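DTDP-4-dehydrorhamnose 3,5-epimerase (Sulfolobus tokodaii, PDB 2B9U) probably catalyses the epimerization at C3' and C5' of dTDP-4-dehydro-6-deoxyglucose that yields dTDP-4-dehydro-beta-L-rhamnose, a step in dTDP-L-rhamnose biosynthesis. Local coordinates at residues 13-18 against 39-44; 17-22 against 26-31. All coordinates share one frame; numbering follows the deposited sequence.

Interaction 1 of 2, residues 13-18 against 39-44; sequences ILIKPK and MRIPNV
Ile15 and Ile41 meet through their outermost methyls, CD1 to CD1 at 4.4 Å, and this is the one place where side chains of the two segments pack on each other. Both point their CB toward the opposite segment, Ile15 from the strand and Ile41 from the loop that leads away from helix 33-37. Two residues earlier on the strand, Ile13 also reaches across: its CG1 branch lies anti to the carbonyl carbon (chi1 -60°) and runs out fully extended, which carries CD1 to 4.2 Å from Met39 O. No hydrogen bond joins the segments, and the backbones stay well apart, with Ile13 CA and Met39 CA 9.2 Å from each other. The Met39 and Arg40 end is looser. Met39 starts toward the strand but swings its thioether away, and Arg40, exposed to solvent, is the C-prime residue of the Schellman motif that ends the helix. In this jelly-roll, cupin-type fold the loop joins helix 33-37 to strand 44-52 and packs against strand 12-22. Aromatic rings gather round the isoleucines: Phe36 of helix 33-37 and Trp111 of strand 109-112 touch both Ile15 and Ile41, while Phe3 and Phe5 of strand 3-9 touch Ile15.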
# COMPACT_ATOMS: atom_id res chain seq x y z
N ILE A 13 -9.03 -13.69 -8.09
CA ILE A 13 -8.54 -14.41 -6.93
C ILE A 13 -8.74 -13.58 -5.67
O ILE A 13 -8.42 -12.39 -5.65
CB ILE A 13 -7.04 -14.80 -7.08
CG1 ILE A 13 -6.82 -15.70 -8.31
CG2 ILE A 13 -6.56 -15.51 -5.82
CD1 ILE A 13 -5.40 -16.20 -8.51
N LEU A 14 -9.28 -14.21 -4.63
CA LEU A 14 -9.37 -13.56 -3.33
C LEU A 14 -8.17 -13.98 -2.50
O LEU A 14 -7.87 -15.17 -2.40
CB LEU A 14 -10.69 -13.93 -2.60
CG LEU A 14 -10.86 -13.17 -1.28
CD1 LEU A 14 -11.88 -12.04 -1.43
CD2 LEU A 14 -11.23 -14.13 -0.17
N ILE A 15 -7.48 -12.99 -1.93
CA ILE A 15 -6.30 -13.24 -1.10
C ILE A 15 -6.61 -12.93 0.36
O ILE A 15 -7.15 -11.86 0.69
CB ILE A 15 -5.04 -12.45 -1.58
CG1 ILE A 15 -4.73 -12.76 -3.03
CG2 ILE A 15 -3.79 -12.83 -0.77
CD1 ILE A 15 -5.06 -11.64 -3.95
N LYS A 16 -6.24 -13.85 1.25
CA LYS A 16 -6.54 -13.71 2.66
C LYS A 16 -5.25 -13.73 3.44
O LYS A 16 -4.57 -14.75 3.46
CB LYS A 16 -7.42 -14.87 3.14
CG LYS A 16 -8.68 -15.09 2.36
CD LYS A 16 -9.21 -16.49 2.64
CE LYS A 16 -10.67 -16.45 3.01
NZ LYS A 16 -11.13 -17.76 3.61
N PRO A 17 -4.88 -12.58 4.04
CA PRO A 17 -3.61 -12.49 4.76
C PRO A 17 -3.71 -12.94 6.22
O PRO A 17 -4.81 -13.13 6.72
CB PRO A 17 -3.25 -10.99 4.67
CG PRO A 17 -4.59 -10.28 4.60
CD PRO A 17 -5.62 -11.30 4.06
N LYS A 18 -2.58 -13.09 6.89
CA LYS A 18 -2.62 -13.43 8.31
C LYS A 18 -2.38 -12.19 9.15
O LYS A 18 -1.39 -11.49 8.96
CB LYS A 18 -1.59 -14.50 8.65
CG LYS A 18 -2.16 -15.90 8.58
CD LYS A 18 -1.40 -16.80 9.57
CE LYS A 18 -1.85 -18.22 9.41
NZ LYS A 18 -1.39 -18.79 8.12
N MET A 39 1.42 -17.69 -7.57
CA MET A 39 0.01 -17.67 -7.92
C MET A 39 -0.24 -16.94 -9.24
O MET A 39 -1.38 -16.69 -9.60
CB MET A 39 -0.82 -17.08 -6.78
CG MET A 39 -0.77 -17.92 -5.51
SD MET A 39 -1.42 -19.59 -5.78
CE MET A 39 -0.96 -20.38 -4.22
N ARG A 40 0.85 -16.64 -9.95
CA ARG A 40 0.82 -16.03 -11.28
C ARG A 40 0.47 -14.53 -11.28
O ARG A 40 0.10 -13.97 -12.32
CB ARG A 40 -0.09 -16.83 -12.24
CG ARG A 40 0.54 -18.15 -12.74
CD ARG A 40 -0.50 -19.27 -12.93
NE ARG A 40 -0.51 -20.15 -11.76
CZ ARG A 40 -1.40 -20.12 -10.77
NH1 ARG A 40 -2.44 -19.28 -10.79
NH2 ARG A 40 -1.26 -20.96 -9.75
N ILE A 41 0.61 -13.89 -10.12
CA ILE A 41 0.47 -12.43 -10.03
C ILE A 41 1.86 -11.78 -10.20
O ILE A 41 2.79 -12.12 -9.46
CB ILE A 41 -0.21 -12.00 -8.68
CG1 ILE A 41 -1.56 -12.73 -8.52
CG2 ILE A 41 -0.36 -10.46 -8.59
CD1 ILE A 41 -2.22 -12.58 -7.14
N PRO A 42 2.01 -10.88 -11.19
CA PRO A 42 3.32 -10.30 -11.49
C PRO A 42 3.71 -9.12 -10.58
O PRO A 42 3.02 -8.82 -9.60
CB PRO A 42 3.16 -9.82 -12.93
CG PRO A 42 1.75 -9.37 -12.98
CD PRO A 42 0.98 -10.36 -12.11
N ASN A 43 4.83 -8.46 -10.91
CA ASN A 43 5.35 -7.36 -10.08
C ASN A 43 4.42 -6.15 -10.07
O ASN A 43 3.82 -5.80 -11.08
CB ASN A 43 6.77 -6.94 -10.51
CG ASN A 43 7.83 -8.03 -10.25
OD1 ASN A 43 8.92 -7.99 -10.81
ND2 ASN A 43 7.51 -9.00 -9.42
N VAL A 44 4.29 -5.54 -8.90
CA VAL A 44 3.59 -4.28 -8.75
C VAL A 44 4.45 -3.16 -9.35
O VAL A 44 5.65 -3.08 -9.09
CB VAL A 44 3.24 -3.99 -7.26
CG1 VAL A 44 2.62 -2.61 -7.09
CG2 VAL A 44 2.27 -5.08 -6.71

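Interaction 2 of 2, residues 17-22 against 26-31; sequences PKVFPD and FFLEVF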
# COMPACT_ATOMS: atom_id res chain seq x y z
N PRO A 17 -4.88 -12.58 4.04
CA PRO A 17 -3.61 -12.49 4.76
C PRO A 17 -3.71 -12.94 6.22
O PRO A 17 -4.81 -13.13 6.72
CB PRO A 17 -3.25 -10.99 4.67
CG PRO A 17 -4.59 -10.28 4.60
CD PRO A 17 -5.62 -11.30 4.06
N LYS A 18 -2.58 -13.09 6.89
CA LYS A 18 -2.62 -13.43 8.31
C LYS A 18 -2.38 -12.19 9.15
O LYS A 18 -1.39 -11.49 8.96
CB LYS A 18 -1.59 -14.50 8.65
CG LYS A 18 -2.16 -15.90 8.58
CD LYS A 18 -1.40 -16.80 9.57
CE LYS A 18 -1.85 -18.22 9.41
NZ LYS A 18 -1.39 -18.79 8.12
N VAL A 19 -3.32 -11.94 10.07
CA VAL A 19 -3.29 -10.76 10.91
C VAL A 19 -2.87 -11.19 12.33
O VAL A 19 -3.40 -12.18 12.89
CB VAL A 19 -4.67 -10.06 10.88
CG1 VAL A 19 -4.72 -8.83 11.79
CG2 VAL A 19 -5.05 -9.70 9.43
N PHE A 20 -1.91 -10.46 12.88
CA PHE A 20 -1.33 -10.73 14.18
C PHE A 20 -1.62 -9.55 15.09
O PHE A 20 -0.95 -8.50 14.99
CB PHE A 20 0.19 -10.93 14.08
CG PHE A 20 0.58 -12.03 13.15
CD1 PHE A 20 0.72 -11.80 11.79
CD2 PHE A 20 0.78 -13.32 13.63
CE1 PHE A 20 1.07 -12.85 10.92
CE2 PHE A 20 1.13 -14.36 12.78
CZ PHE A 20 1.28 -14.13 11.43
N PRO A 21 -2.63 -9.71 15.96
CA PRO A 21 -3.03 -8.71 16.93
C PRO A 21 -2.27 -8.88 18.23
O PRO A 21 -1.95 -10.01 18.59
CB PRO A 21 -4.52 -8.99 17.11
CG PRO A 21 -4.61 -10.50 16.99
CD PRO A 21 -3.51 -10.91 16.02
N ASP A 22 -1.94 -7.78 18.90
CA ASP A 22 -1.37 -7.80 20.25
C ASP A 22 -1.75 -6.51 20.93
O ASP A 22 -2.60 -5.78 20.41
CB ASP A 22 0.16 -8.07 20.27
CG ASP A 22 1.00 -7.00 19.52
OD1 ASP A 22 0.51 -5.88 19.21
OD2 ASP A 22 2.18 -7.29 19.26
N PHE A 26 -2.21 -4.22 15.63
CA PHE A 26 -2.01 -5.44 14.84
C PHE A 26 -1.06 -5.25 13.67
O PHE A 26 -0.78 -4.13 13.26
CB PHE A 26 -3.34 -6.06 14.35
CG PHE A 26 -4.22 -5.13 13.54
CD1 PHE A 26 -4.03 -5.00 12.15
CD2 PHE A 26 -5.24 -4.39 14.14
CE1 PHE A 26 -4.85 -4.14 11.39
CE2 PHE A 26 -6.07 -3.55 13.38
CZ PHE A 26 -5.87 -3.43 12.01
N PHE A 27 -0.59 -6.38 13.13
CA PHE A 27 0.35 -6.41 12.01
C PHE A 27 -0.07 -7.44 10.97
O PHE A 27 -0.61 -8.49 11.30
CB PHE A 27 1.76 -6.73 12.50
CG PHE A 27 2.81 -6.69 11.40
CD1 PHE A 27 3.49 -5.51 11.11
CD2 PHE A 27 3.12 -7.84 10.67
CE1 PHE A 27 4.43 -5.46 10.11
CE2 PHE A 27 4.08 -7.79 9.67
CZ PHE A 27 4.73 -6.60 9.40
N LEU A 28 0.20 -7.12 9.70
CA LEU A 28 0.09 -8.09 8.63
C LEU A 28 1.01 -7.78 7.47
O LEU A 28 1.26 -6.60 7.14
CB LEU A 28 -1.34 -8.19 8.09
CG LEU A 28 -2.01 -6.96 7.47
CD1 LEU A 28 -2.88 -7.43 6.34
CD2 LEU A 28 -2.84 -6.18 8.52
N GLU A 29 1.46 -8.86 6.83
CA GLU A 29 2.02 -8.78 5.49
C GLU A 29 0.86 -8.74 4.51
O GLU A 29 0.03 -9.65 4.46
CB GLU A 29 2.97 -9.96 5.22
CG GLU A 29 4.09 -10.04 6.25
CD GLU A 29 5.03 -11.24 6.08
OE1 GLU A 29 4.56 -12.37 5.83
OE2 GLU A 29 6.25 -11.04 6.22
N VAL A 30 0.82 -7.67 3.72
CA VAL A 30 -0.24 -7.47 2.76
C VAL A 30 0.08 -8.20 1.43
O VAL A 30 -0.77 -8.89 0.89
CB VAL A 30 -0.52 -5.96 2.55
CG1 VAL A 30 -1.64 -5.73 1.53
CG2 VAL A 30 -0.84 -5.28 3.90
N PHE A 31 1.30 -8.04 0.93
CA PHE A 31 1.72 -8.60 -0.33
C PHE A 31 3.18 -9.02 -0.20
O PHE A 31 3.96 -8.33 0.45
CB PHE A 31 1.53 -7.55 -1.44
CG PHE A 31 2.46 -7.72 -2.60
CD1 PHE A 31 2.17 -8.61 -3.61
CD2 PHE A 31 3.63 -6.98 -2.67
CE1 PHE A 31 3.02 -8.77 -4.68
CE2 PHE A 31 4.48 -7.12 -3.74
CZ PHE A 31 4.19 -8.02 -4.75
O HOH W 1 0.04 -12.29 5.30
O HOH W 2 1.15 -11.37 8.29
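Pro17 and Leu28 run alongside each other in the same direction, with Pro17 CG 3.8 Å from Leu28 CD1; they pack across the antiparallel beta hairpin of strands 12-22 and 25-32. Further along that face, Val19 brings CG1 to 3.9 Å from Phe26 CD1, the two side chains meeting at an oblique angle. Phe26 CG sits between its own backbone N and carbonyl carbon (chi1 57°), which brings CG and CD1 near Val19 CG1. His107 meets the same ring, and Met109 touches Pro17. At the outer end Pro21 and Phe26 form a non-hydrogen-bonded pair.

The opposite face carries Phe20 and Phe27, a hydrogen-bonded pair whose backbones exchange two bonds. Phe20 N to Phe27 O is nearly straight, 166° at the hydrogen, whereas the return bond, Phe27 N to Phe20 O, is more bent (150°). Phe27 O also lies at the edge of the Phe20 ring, near its plane. The other edge of strand 25-32 pairs antiparallel with a strand of the second subunit, so the sheet runs on across the dimer interface.

Toward Lys18 and Glu29 the strands are too far apart for direct bonds, and two waters bridge them. One accepts from Lys18 N and donates to Glu29 O. The other, also at the edge of the Phe20 ring, accepts from Glu29 N at 2.9 Å and donates to Lys18 O, with 2.6 Å between the water oxygen and that carbonyl oxygen.

In the fold
Both contacts start from strand 12-22 and share Pro17 and Lys18, yet their centres lie about 15 Å apart. Interaction 1 is buried, its centre about 12 Å from the centre of the chain, and joins the strand to a loop by van der Waals contact, without a hydrogen bond. Interaction 2 lies at the surface, about 21 Å from that centre, and ties neighbouring strands through backbone bonds, bridging waters and hydrophobic side chains; it buries about three times as much area between its segments. The two touch where Val44 CG2 packs 4.0 Å from Phe31 CZ. Each also reaches the second subunit: Asn43 meets its counterpart there, while Phe26 to Glu29 and Phe31 pair in the intersubunit beta ladder.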